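Local coordinates for protein muconate cycloisomerase (Azorhizobium caulinodans, PDB 3MY9) that belongs to the enolase superfamily, joining an N-terminal capping domain to a TIM-barrel-like C-terminal domain in a chain with bound magnesium, at residues K36-E41 and S69-Y74; D46-W51 and L116-G121; R179-M184 and I192-D197; A307-T312 and E341-S346. One frame throughout, in Å; residues are numbered along the deposited sequence.

Interaction 1 (K36-E41 and S69-Y74)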
loop_
_atom_site.group_PDB
_atom_site.type_symbol
_atom_site.label_atom_id
_atom_site.label_comp_id
_atom_site.label_asym_id
_atom_site.label_seq_id
_atom_site.Cartn_x
_atom_site.Cartn_y
_atom_site.Cartn_z
ATOM N N LYS A 36 -39.453 -2.557 -29.544
ATOM C CA LYS A 36 -40.093 -1.275 -29.288
ATOM C C LYS A 36 -39.020 -0.224 -28.995
ATOM O O LYS A 36 -37.996 -0.525 -28.377
ATOM C CB LYS A 36 -41.098 -1.394 -28.139
ATOM N N ARG A 37 -39.260 1.000 -29.462
ATOM C CA ARG A 37 -38.287 2.082 -29.373
ATOM C C ARG A 37 -38.964 3.375 -28.928
ATOM O O ARG A 37 -40.082 3.673 -29.338
ATOM C CB ARG A 37 -37.620 2.297 -30.738
ATOM C CG ARG A 37 -36.936 1.048 -31.337
ATOM C CD ARG A 37 -36.795 1.165 -32.842
ATOM N NE ARG A 37 -36.011 2.335 -33.215
ATOM C CZ ARG A 37 -35.943 2.858 -34.438
ATOM N NH1 ARG A 37 -36.617 2.320 -35.450
ATOM N NH2 ARG A 37 -35.183 3.933 -34.649
ATOM N N VAL A 38 -38.278 4.139 -28.088
ATOM C CA VAL A 38 -38.777 5.434 -27.622
ATOM C C VAL A 38 -38.076 6.524 -28.424
ATOM O O VAL A 38 -36.844 6.672 -28.346
ATOM C CB VAL A 38 -38.475 5.669 -26.115
ATOM C CG1 VAL A 38 -39.426 6.710 -25.538
ATOM C CG2 VAL A 38 -38.546 4.360 -25.323
ATOM N N LEU A 39 -38.851 7.271 -29.199
ATOM C CA LEU A 39 -38.337 8.386 -29.970
ATOM C C LEU A 39 -38.940 9.677 -29.434
ATOM O O LEU A 39 -40.120 9.729 -29.082
ATOM C CB LEU A 39 -38.676 8.220 -31.446
ATOM C CG LEU A 39 -38.596 6.806 -31.997
ATOM C CD1 LEU A 39 -39.237 6.771 -33.373
ATOM C CD2 LEU A 39 -37.152 6.305 -32.019
ATOM N N LEU A 40 -38.114 10.712 -29.372
ATOM C CA LEU A 40 -38.494 12.014 -28.847
ATOM C C LEU A 40 -38.263 13.031 -29.942
ATOM O O LEU A 40 -37.189 13.073 -30.535
ATOM C CB LEU A 40 -37.615 12.357 -27.635
ATOM C CG LEU A 40 -37.662 13.783 -27.067
ATOM C CD1 LEU A 40 -38.885 13.982 -26.185
ATOM C CD2 LEU A 40 -36.369 14.074 -26.281
ATOM N N GLU A 41 -39.267 13.850 -30.210
ATOM C CA GLU A 41 -39.129 14.935 -31.155
ATOM C C GLU A 41 -39.236 16.235 -30.383
ATOM O O GLU A 41 -40.250 16.494 -29.731
ATOM C CB GLU A 41 -40.233 14.879 -32.225
ATOM C CG GLU A 41 -40.106 15.953 -33.314
ATOM C CD GLU A 41 -41.436 16.285 -33.996
ATOM O OE1 GLU A 41 -42.466 16.363 -33.295
ATOM O OE2 GLU A 41 -41.449 16.494 -35.231
ATOM N N SER A 69 -42.101 6.757 -19.731
ATOM C CA SER A 69 -42.739 7.505 -18.653
ATOM C C SER A 69 -41.784 8.585 -18.148
ATOM O O SER A 69 -42.214 9.700 -17.841
ATOM C CB SER A 69 -43.196 6.579 -17.512
ATOM O OG SER A 69 -42.146 5.751 -17.041
ATOM N N ALA A 70 -40.494 8.257 -18.091
ATOM C CA ALA A 70 -39.483 9.204 -17.639
ATOM C C ALA A 70 -39.610 10.521 -18.390
ATOM O O ALA A 70 -39.734 11.576 -17.774
ATOM C CB ALA A 70 -38.100 8.624 -17.812
ATOM N N LEU A 71 -39.614 10.456 -19.716
ATOM C CA LEU A 71 -39.728 11.657 -20.548
ATOM C C LEU A 71 -41.062 12.369 -20.362
ATOM O O LEU A 71 -41.105 13.594 -20.211
ATOM C CB LEU A 71 -39.534 11.315 -22.029
ATOM C CG LEU A 71 -38.115 10.956 -22.495
ATOM C CD1 LEU A 71 -38.157 10.167 -23.807
ATOM C CD2 LEU A 71 -37.243 12.203 -22.640
ATOM N N ASP A 72 -42.143 11.590 -20.370
ATOM C CA ASP A 72 -43.510 12.132 -20.412
ATOM C C ASP A 72 -43.906 12.872 -19.130
ATOM O O ASP A 72 -44.579 13.906 -19.202
ATOM C CB ASP A 72 -44.518 11.007 -20.722
ATOM C CG ASP A 72 -45.940 11.520 -20.966
ATOM O OD1 ASP A 72 -46.124 12.545 -21.661
ATOM O OD2 ASP A 72 -46.886 10.874 -20.466
ATOM N N ILE A 73 -43.490 12.352 -17.973
ATOM C CA ILE A 73 -43.866 12.947 -16.682
ATOM C C ILE A 73 -42.682 13.619 -15.943
ATOM O O ILE A 73 -42.769 14.794 -15.596
ATOM C CB ILE A 73 -44.696 11.941 -15.789
ATOM C CG1 ILE A 73 -43.828 11.038 -14.902
ATOM C CG2 ILE A 73 -45.604 11.082 -16.660
ATOM C CD1 ILE A 73 -43.562 11.618 -13.512
ATOM N N TYR A 74 -41.574 12.908 -15.732
ATOM C CA TYR A 74 -40.488 13.446 -14.912
ATOM C C TYR A 74 -39.717 14.581 -15.618
ATOM O O TYR A 74 -39.561 15.673 -15.056
ATOM C CB TYR A 74 -39.538 12.333 -14.473
#

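Interaction 2 (D46-W51 and L116-G121)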
loop_
_atom_site.group_PDB
_atom_site.type_symbol
_atom_site.label_atom_id
_atom_site.label_comp_id
_atom_site.label_asym_id
_atom_site.label_seq_id
_atom_site.Cartn_x
_atom_site.Cartn_y
_atom_site.Cartn_z
ATOM N N ASP A 46 -38.414 28.828 -32.592
ATOM C CA ASP A 46 -38.173 29.301 -33.969
ATOM C C ASP A 46 -38.262 28.166 -35.043
ATOM O O ASP A 46 -37.781 28.258 -36.221
ATOM C CB ASP A 46 -36.810 30.001 -34.057
ATOM C CG ASP A 46 -35.649 29.049 -33.867
ATOM O OD1 ASP A 46 -34.561 29.292 -34.425
ATOM O OD2 ASP A 46 -35.825 28.034 -33.169
ATOM N N GLY A 47 -39.012 27.101 -34.675
ATOM C CA GLY A 47 -39.517 26.120 -35.652
ATOM C C GLY A 47 -38.634 24.926 -35.994
ATOM O O GLY A 47 -39.055 24.042 -36.740
ATOM N N ILE A 48 -37.415 24.891 -35.455
ATOM C CA ILE A 48 -36.417 23.875 -35.831
ATOM C C ILE A 48 -36.594 22.578 -35.037
ATOM O O ILE A 48 -36.721 22.599 -33.814
ATOM C CB ILE A 48 -34.972 24.377 -35.616
ATOM C CG1 ILE A 48 -34.753 25.747 -36.286
ATOM C CG2 ILE A 48 -33.995 23.377 -36.182
ATOM C CD1 ILE A 48 -33.475 26.460 -35.807
ATOM N N VAL A 49 -36.567 21.451 -35.740
ATOM C CA VAL A 49 -36.901 20.158 -35.157
ATOM C C VAL A 49 -35.650 19.318 -34.914
ATOM O O VAL A 49 -34.734 19.321 -35.731
ATOM C CB VAL A 49 -37.852 19.381 -36.084
ATOM C CG1 VAL A 49 -38.236 18.047 -35.471
ATOM C CG2 VAL A 49 -39.097 20.211 -36.373
ATOM N N GLY A 50 -35.624 18.595 -33.796
ATOM C CA GLY A 50 -34.530 17.675 -33.494
ATOM C C GLY A 50 -35.028 16.381 -32.898
ATOM O O GLY A 50 -36.056 16.357 -32.226
ATOM N N TRP A 51 -34.297 15.300 -33.135
ATOM C CA TRP A 51 -34.726 13.979 -32.698
ATOM C C TRP A 51 -33.731 13.338 -31.740
ATOM O O TRP A 51 -32.521 13.542 -31.839
ATOM C CB TRP A 51 -34.961 13.069 -33.911
ATOM C CG TRP A 51 -36.219 13.442 -34.695
ATOM C CD1 TRP A 51 -36.330 14.386 -35.666
ATOM C CD2 TRP A 51 -37.520 12.857 -34.557
ATOM N NE1 TRP A 51 -37.621 14.426 -36.146
ATOM C CE2 TRP A 51 -38.365 13.492 -35.482
ATOM C CE3 TRP A 51 -38.045 11.838 -33.749
ATOM C CZ2 TRP A 51 -39.714 13.168 -35.602
ATOM C CZ3 TRP A 51 -39.373 11.504 -33.880
ATOM C CH2 TRP A 51 -40.199 12.173 -34.795
ATOM N N LEU A 116 -29.625 22.581 -32.227
ATOM C CA LEU A 116 -28.526 23.561 -32.185
ATOM C C LEU A 116 -27.656 23.477 -33.435
ATOM O O LEU A 116 -27.288 24.497 -34.025
ATOM C CB LEU A 116 -27.663 23.327 -30.943
ATOM C CG LEU A 116 -26.539 24.317 -30.671
ATOM C CD1 LEU A 116 -27.059 25.756 -30.598
ATOM C CD2 LEU A 116 -25.820 23.926 -29.346
ATOM N N GLY A 117 -27.355 22.253 -33.848
ATOM C CA GLY A 117 -26.597 22.035 -35.064
ATOM C C GLY A 117 -27.286 22.576 -36.314
ATOM O O GLY A 117 -26.659 23.265 -37.128
ATOM N N LYS A 118 -28.570 22.244 -36.474
ATOM C CA LYS A 118 -29.345 22.686 -37.636
ATOM C C LYS A 118 -29.502 24.195 -37.662
ATOM O O LYS A 118 -29.576 24.787 -38.726
ATOM C CB LYS A 118 -30.739 22.049 -37.652
ATOM C CG LYS A 118 -30.762 20.552 -37.957
ATOM C CD LYS A 118 -32.195 20.072 -38.065
ATOM C CE LYS A 118 -32.300 18.577 -37.907
ATOM N NZ LYS A 118 -33.731 18.198 -38.043
ATOM N N ALA A 119 -29.584 24.806 -36.482
ATOM C CA ALA A 119 -29.771 26.261 -36.366
ATOM C C ALA A 119 -28.494 26.995 -36.748
ATOM O O ALA A 119 -28.541 28.128 -37.178
ATOM C CB ALA A 119 -30.191 26.631 -34.931
ATOM N N THR A 120 -27.344 26.341 -36.603
ATOM C CA THR A 120 -26.072 27.011 -36.785
ATOM C C THR A 120 -25.248 26.496 -37.961
ATOM O O THR A 120 -24.153 27.005 -38.203
ATOM C CB THR A 120 -25.238 26.869 -35.504
ATOM O OG1 THR A 120 -25.164 25.485 -35.122
ATOM C CG2 THR A 120 -25.874 27.665 -34.390
ATOM N N GLY A 121 -25.758 25.496 -38.687
ATOM C CA GLY A 121 -25.008 24.864 -39.772
ATOM C C GLY A 121 -23.864 23.976 -39.321
ATOM O O GLY A 121 -22.887 23.801 -40.048
#

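Interaction 3 (R179-M184 and I192-D197)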
loop_
_atom_site.group_PDB
_atom_site.type_symbol
_atom_site.label_atom_id
_atom_site.label_comp_id
_atom_site.label_asym_id
_atom_site.label_seq_id
_atom_site.Cartn_x
_atom_site.Cartn_y
_atom_site.Cartn_z
ATOM N N ARG A 179 -8.273 -24.568 -31.823
ATOM C CA ARG A 179 -8.081 -25.005 -33.217
ATOM C C ARG A 179 -8.640 -23.961 -34.200
ATOM O O ARG A 179 -8.075 -23.713 -35.264
ATOM C CB ARG A 179 -8.779 -26.363 -33.479
ATOM C CG ARG A 179 -8.169 -27.542 -32.714
ATOM C CD ARG A 179 -8.655 -28.926 -33.247
ATOM N NE ARG A 179 -10.094 -29.145 -33.043
ATOM C CZ ARG A 179 -10.664 -29.596 -31.918
ATOM N NH1 ARG A 179 -9.932 -29.892 -30.841
ATOM N NH2 ARG A 179 -11.986 -29.744 -31.860
ATOM N N ILE A 180 -9.770 -23.371 -33.844
ATOM C CA ILE A 180 -10.334 -22.263 -34.625
ATOM C C ILE A 180 -9.370 -21.081 -34.691
ATOM O O ILE A 180 -9.091 -20.580 -35.763
ATOM C CB ILE A 180 -11.733 -21.845 -34.113
ATOM C CG1 ILE A 180 -12.775 -22.887 -34.571
ATOM C CG2 ILE A 180 -12.155 -20.470 -34.681
ATOM C CD1 ILE A 180 -14.118 -22.780 -33.890
ATOM N N LEU A 181 -8.813 -20.681 -33.562
ATOM C CA LEU A 181 -7.887 -19.546 -33.544
ATOM C C LEU A 181 -6.647 -19.873 -34.344
ATOM O O LEU A 181 -6.114 -19.005 -35.035
ATOM C CB LEU A 181 -7.485 -19.176 -32.123
ATOM C CG LEU A 181 -8.557 -18.488 -31.262
ATOM C CD1 LEU A 181 -8.168 -18.591 -29.800
ATOM C CD2 LEU A 181 -8.825 -17.010 -31.698
ATOM N N GLU A 182 -6.193 -21.121 -34.249
ATOM C CA GLU A 182 -5.041 -21.566 -35.016
ATOM C C GLU A 182 -5.307 -21.472 -36.509
ATOM O O GLU A 182 -4.436 -21.036 -37.244
ATOM C CB GLU A 182 -4.645 -23.019 -34.687
ATOM C CG GLU A 182 -3.177 -23.330 -35.033
ATOM C CD GLU A 182 -2.192 -22.787 -33.971
ATOM O OE1 GLU A 182 -2.132 -23.353 -32.833
ATOM O OE2 GLU A 182 -1.477 -21.789 -34.272
ATOM N N THR A 183 -6.489 -21.909 -36.951
ATOM C CA THR A 183 -6.840 -21.837 -38.377
ATOM C C THR A 183 -6.903 -20.383 -38.838
ATOM O O THR A 183 -6.412 -20.058 -39.904
ATOM C CB THR A 183 -8.196 -22.516 -38.681
ATOM O OG1 THR A 183 -8.195 -23.861 -38.186
ATOM C CG2 THR A 183 -8.506 -22.493 -40.172
ATOM N N MET A 184 -7.487 -19.516 -38.018
ATOM C CA MET A 184 -7.582 -18.085 -38.346
ATOM C C MET A 184 -6.224 -17.395 -38.447
ATOM O O MET A 184 -5.992 -16.627 -39.377
ATOM C CB MET A 184 -8.440 -17.331 -37.324
ATOM C CG MET A 184 -9.951 -17.348 -37.597
ATOM S SD MET A 184 -10.843 -16.597 -36.219
ATOM C CE MET A 184 -12.526 -16.962 -36.546
ATOM N N ILE A 192 -5.706 -9.506 -40.011
ATOM C CA ILE A 192 -6.936 -9.245 -39.284
ATOM C C ILE A 192 -6.609 -8.731 -37.897
ATOM O O ILE A 192 -5.635 -9.153 -37.284
ATOM C CB ILE A 192 -7.874 -10.487 -39.180
ATOM C CG1 ILE A 192 -7.201 -11.629 -38.416
ATOM C CG2 ILE A 192 -8.332 -10.942 -40.577
ATOM C CD1 ILE A 192 -8.135 -12.733 -38.086
ATOM N N ASP A 193 -7.443 -7.799 -37.450
ATOM C CA ASP A 193 -7.433 -7.244 -36.148
ATOM C C ASP A 193 -8.470 -8.070 -35.377
ATOM O O ASP A 193 -9.656 -7.767 -35.421
ATOM C CB ASP A 193 -7.805 -5.749 -36.237
ATOM C CG ASP A 193 -7.950 -5.072 -34.875
ATOM O OD1 ASP A 193 -7.909 -5.754 -33.832
ATOM O OD2 ASP A 193 -8.121 -3.833 -34.843
ATOM N N LEU A 194 -8.001 -9.107 -34.672
ATOM C CA LEU A 194 -8.861 -10.099 -34.076
ATOM C C LEU A 194 -9.056 -9.832 -32.592
ATOM O O LEU A 194 -8.076 -9.750 -31.859
ATOM C CB LEU A 194 -8.236 -11.491 -34.242
ATOM C CG LEU A 194 -8.972 -12.687 -33.630
ATOM C CD1 LEU A 194 -10.370 -12.815 -34.199
ATOM C CD2 LEU A 194 -8.198 -13.992 -33.878
ATOM N N ARG A 195 -10.311 -9.735 -32.159
ATOM C CA ARG A 195 -10.653 -9.542 -30.763
ATOM C C ARG A 195 -11.434 -10.749 -30.276
ATOM O O ARG A 195 -12.103 -11.416 -31.074
ATOM C CB ARG A 195 -11.511 -8.284 -30.600
ATOM C CG ARG A 195 -10.771 -6.988 -30.924
ATOM C CD ARG A 195 -11.160 -6.450 -32.297
ATOM N NE ARG A 195 -10.411 -5.257 -32.630
ATOM C CZ ARG A 195 -10.878 -4.024 -32.501
ATOM N NH1 ARG A 195 -12.091 -3.788 -32.040
ATOM N NH2 ARG A 195 -10.118 -3.021 -32.841
ATOM N N LEU A 196 -11.342 -11.056 -28.985
ATOM C CA LEU A 196 -12.114 -12.166 -28.399
ATOM C C LEU A 196 -13.051 -11.609 -27.339
ATOM O O LEU A 196 -12.697 -10.682 -26.625
ATOM C CB LEU A 196 -11.210 -13.205 -27.726
ATOM C CG LEU A 196 -10.004 -13.707 -28.532
ATOM C CD1 LEU A 196 -9.194 -14.770 -27.730
ATOM C CD2 LEU A 196 -10.469 -14.314 -29.831
ATOM N N ASP A 197 -14.215 -12.213 -27.194
ATOM C CA ASP A 197 -15.171 -11.786 -26.193
ATOM C C ASP A 197 -15.721 -12.988 -25.446
ATOM O O ASP A 197 -16.370 -13.811 -26.045
ATOM C CB ASP A 197 -16.312 -11.060 -26.897
ATOM C CG ASP A 197 -17.245 -10.339 -25.943
ATOM O OD1 ASP A 197 -18.035 -9.524 -26.458
ATOM O OD2 ASP A 197 -17.152 -10.530 -24.701
#

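Interaction 4 (A307-T312 and E341-S346)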
loop_
_atom_site.group_PDB
_atom_site.type_symbol
_atom_site.label_atom_id
_atom_site.label_comp_id
_atom_site.label_asym_id
_atom_site.label_seq_id
_atom_site.Cartn_x
_atom_site.Cartn_y
_atom_site.Cartn_z
ATOM N N ALA A 307 -30.291 6.944 -32.596
ATOM C CA ALA A 307 -29.272 6.646 -31.592
ATOM C C ALA A 307 -27.915 6.321 -32.230
ATOM O O ALA A 307 -26.848 6.620 -31.662
ATOM C CB ALA A 307 -29.727 5.474 -30.721
ATOM N N LEU A 308 -27.960 5.672 -33.385
ATOM C CA LEU A 308 -26.751 5.343 -34.119
ATOM C C LEU A 308 -26.084 6.598 -34.656
ATOM O O LEU A 308 -24.876 6.698 -34.648
ATOM C CB LEU A 308 -27.079 4.415 -35.277
ATOM C CG LEU A 308 -25.914 4.003 -36.172
ATOM C CD1 LEU A 308 -24.809 3.369 -35.355
ATOM C CD2 LEU A 308 -26.448 3.045 -37.220
ATOM N N ALA A 309 -26.867 7.553 -35.130
ATOM C CA ALA A 309 -26.314 8.827 -35.625
ATOM C C ALA A 309 -25.577 9.523 -34.477
ATOM O O ALA A 309 -24.461 10.003 -34.629
ATOM C CB ALA A 309 -27.437 9.730 -36.187
ATOM N N ALA A 310 -26.214 9.546 -33.316
ATOM C CA ALA A 310 -25.620 10.159 -32.126
ATOM C C ALA A 310 -24.286 9.488 -31.772
ATOM O O ALA A 310 -23.284 10.162 -31.529
ATOM C CB ALA A 310 -26.600 10.101 -30.942
ATOM N N GLY A 311 -24.271 8.167 -31.782
ATOM C CA GLY A 311 -23.061 7.438 -31.422
ATOM C C GLY A 311 -21.932 7.660 -32.422
ATOM O O GLY A 311 -20.778 7.803 -32.046
ATOM N N THR A 312 -22.281 7.710 -33.696
ATOM C CA THR A 312 -21.313 7.923 -34.760
ATOM C C THR A 312 -20.682 9.325 -34.701
ATOM O O THR A 312 -19.483 9.482 -34.899
ATOM C CB THR A 312 -22.005 7.695 -36.118
ATOM O OG1 THR A 312 -22.406 6.321 -36.203
ATOM C CG2 THR A 312 -21.069 7.993 -37.236
ATOM N N GLU A 341 -32.970 8.330 -44.991
ATOM C CA GLU A 341 -31.791 7.568 -45.441
ATOM C C GLU A 341 -31.012 6.950 -44.287
ATOM O O GLU A 341 -30.769 7.594 -43.273
ATOM C CB GLU A 341 -30.840 8.440 -46.256
ATOM C CG GLU A 341 -31.382 8.763 -47.628
ATOM C CD GLU A 341 -30.375 9.452 -48.529
ATOM O OE1 GLU A 341 -30.444 9.198 -49.768
ATOM O OE2 GLU A 341 -29.540 10.239 -48.003
ATOM N N ARG A 342 -30.599 5.705 -44.484
ATOM C CA ARG A 342 -29.877 4.951 -43.473
ATOM C C ARG A 342 -28.446 5.453 -43.265
ATOM O O ARG A 342 -27.819 5.926 -44.208
ATOM C CB ARG A 342 -29.818 3.479 -43.892
ATOM C CG ARG A 342 -31.162 2.756 -43.885
ATOM C CD ARG A 342 -31.532 2.249 -42.478
ATOM N NE ARG A 342 -32.387 1.065 -42.565
ATOM C CZ ARG A 342 -32.110 -0.143 -42.069
ATOM N NH1 ARG A 342 -32.988 -1.130 -42.246
ATOM N NH2 ARG A 342 -30.990 -0.378 -41.383
ATOM N N ILE A 343 -27.943 5.351 -42.031
ATOM C CA ILE A 343 -26.506 5.474 -41.784
ATOM C C ILE A 343 -25.843 4.318 -42.516
ATOM O O ILE A 343 -26.294 3.173 -42.416
ATOM C CB ILE A 343 -26.129 5.357 -40.288
ATOM C CG1 ILE A 343 -26.681 6.551 -39.497
ATOM C CG2 ILE A 343 -24.614 5.289 -40.134
ATOM C CD1 ILE A 343 -25.592 7.483 -38.938
ATOM N N ALA A 344 -24.774 4.621 -43.240
ATOM C CA ALA A 344 -24.163 3.669 -44.160
ATOM C C ALA A 344 -22.895 3.082 -43.575
ATOM O O ALA A 344 -22.139 3.780 -42.907
ATOM C CB ALA A 344 -23.839 4.356 -45.464
ATOM N N ASN A 345 -22.666 1.804 -43.861
ATOM C CA ASN A 345 -21.372 1.187 -43.662
ATOM C C ASN A 345 -20.899 0.502 -44.950
ATOM O O ASN A 345 -21.713 0.030 -45.734
ATOM C CB ASN A 345 -21.401 0.220 -42.465
ATOM C CG ASN A 345 -22.182 -1.042 -42.741
ATOM O OD1 ASN A 345 -21.602 -2.100 -43.023
ATOM N ND2 ASN A 345 -23.507 -0.943 -42.681
ATOM N N SER A 346 -19.587 0.487 -45.160
ATOM C CA SER A 346 -18.974 -0.154 -46.328
ATOM C C SER A 346 -17.548 -0.564 -46.027
ATOM O O SER A 346 -16.832 0.140 -45.312
ATOM C CB SER A 346 -18.946 0.803 -47.522
ATOM O OG SER A 346 -18.587 0.104 -48.711
#

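Interaction 1 (K36-E41 and S69-Y74)
Leu71 pushes its isobutyl group from helix 64-79 toward strand 35-44 and spreads its two methyl branches over two strand residues. CD1 goes to Val38, whose CG1 lies 4.1 Å from it, while CD2 goes to Leu40, where Leu71 CD2 and Leu40 CD2 are 4.2 Å apart. This illustrates how a helix is seated on a sheet: Val38 and Leu40 are two apart along the strand and therefore turn to the same face, and a single forked side chain serves both. Leu71 holds CG opposite its carbonyl carbon (chi1 -72°), and its CB is directed toward the strand. Val38 runs past it in the reverse direction, whereas Leu40 slants across it. No hydrogen bond joins the segments and only 128 Å² is buried, both sides summed, but the three touching residues are all inside the protein. Elsewhere on the helix Ile73 is exposed, and Ser69 and Asp72 are partly so, the carboxylate of Asp72 forming a salt bridge with Arg76; a wider pi-type turn spans 70-74, the stretch that includes Leu71. The other face of the strand differs again, with Leu39 pointing away and Arg37 tied by salt bridges to Glu53 and Asp337. Within the N-terminal capping domain of the enolase superfamily, strand 35-44 lies between strands 8-21 and 49-54 in an antiparallel sheet, and helix 102-120 joins the packing through Val108, which touches both Leu40 and Leu71.

Interaction 2 (D46-W51 and L116-G121)
Ile48 and Ala119 mark the closest passage of the two backbones, their CA atoms 7.1 Å apart where the chain entering strand 49-54 meets the last turn of helix 102-120. Ile48 supplies the apolar half of the contact by using two branches. Its CD1 reaches Ala119 CB at 3.4 Å, tighter than usual for two carbons, and its CG2 lies 3.8 Å from Lys118 CB as the two side chains slide past one another in opposite directions. Lys118 makes the polar half. From CG onward its chain is extended, which carries NZ to strand 49-54, where it donates a 2.8 Å hydrogen bond to Val49 O. The nitrogen approaches at a C=O...N angle of 146° and is tilted 34° from the carbonyl plane, so it comes in at a slant. Val49 thus takes part through its backbone, while its side chain is directed away. The helix stops just beyond: Thr120 OG1 donates back to Leu116 O at 2.6 Å, and Gly121 departs from helical angles with positive phi. Trp4 packs against Ile48, Leu116 and Ala119, linking both sides of the contact. In this N-terminal capping domain Asp114, one turn before Lys118, accepts a hydrogen bond from Trp51 N through its carboxylate, strand 35-44 pairs with strand 49-54, and Leu122 of another subunit rests on Leu116 and Thr120.

Interaction 3 (R179-M184 and I192-D197)
Met184 and Ile192 have the nearest CA atoms, 8.9 Å apart, close to the connection between helix 174-188 and strand 193-197; the two short axes run nearly antiparallel at 170° and approach to 11.7 Å. Leucines from both sides meet across that distance. Leu181 CD2 meets Leu194 CD2 at 3.8 Å and Leu196 CD2 at 3.7 Å; this single methyl touches both leucines, reaching Leu196 tip to tip. Met184 adds its sulfur, SD lying 4.3 Å from Leu194 CD1. Strand 164-168, helix 174-188 and strand 193-197 form a beta-alpha-beta unit, the repeating element of the TIM barrel, and Leu194 and Leu196 are on the face turned to the helical layer. The alternate residues Asp193 and Arg195 face the other way, where Arg195 grips Asp193 side-on, NE to OD1 at 2.8 Å and NH2 to OD2 at 2.9 Å. Asp193 OD1 lies in the guanidinium plane, yet is itself approached from above the carboxylate, 56° out of its plane. Farther along, Asp197 forms a salt bridge with Lys166 and lies near Glu223, a magnesium ligand. On the helical side, Val214 of helix 207-215 touches both Leu181 and Leu196.

Interaction 4 (A307-T312 and E341-S346)
Ile343 lies against helix 305-316 with its two ends given different tasks. Its branch point, CB, faces Leu308, whose CD2 comes to 3.9 Å from that atom and 4.1 Å from Ile343 CG2. The two side chains meet at a slant, the leucine methyl resting on the root of the isoleucine and not on its far end. That end reaches Ala309, both at CA and at CB: Ile343 CD1 is 3.6 Å from Ala309 CA and 4.0 Å from Ala309 CB, consistent with the small size of the alanine side chain. With chi1 -67° and an unusual, non-staggered chi2 of -113°, the ethyl arm brings CD1 to Ala309, while CG2 stays beside Leu308. A looser approach completes the set, with Thr312 OG1 4.4 Å from Ile343 CD1. This hydroxyl has its polar business within the helix, donating to Leu308 O at 2.9 Å. The same carbonyl oxygen also accepts the helical bond from Thr312 N, and the two donors arrive from opposite faces of the carbonyl plane, the hydroxyl being tilted 35° from it. The example shows how an isoleucine in a loop can be docked on a helix without a hydrogen bond between the segments; Arg342 and Ala344, on either side of it in sequence, stay clear of the helix. Beyond Ile343 the chain enters strand 345-346, which pairs antiparallel with strand 349-351 in the nine-stranded mixed sheet of the enolase C-terminal domain-like region. Val350 touches Ile343 and Thr312, Pro353 does the same, and Ile136 of strand 135-142 reaches Thr312.

In the fold
Interactions 1 and 2 belong to the capping domain and are interlocked: their segments alternate along the chain, and neighbouring strands 35-44 and 49-54 bring Glu41 CG to 3.5 Å from Val49 CG1 although the contact centres are about 20 Å apart. Interactions 3 and 4 both reach the barrel sheet, with centres about 27 Å apart and nearest atoms about 14 Å apart. Of the two contacts in the C-terminal domain, interaction 4 is the closer to the capping domain, its nearest atoms about 6 Å from interaction 1 and about 7 Å from interaction 2. Interaction 3 is on the other side of the chain's centre from interactions 1 and 2, and the side chain of Leu196 is about 11 Å from a bound magnesium ion.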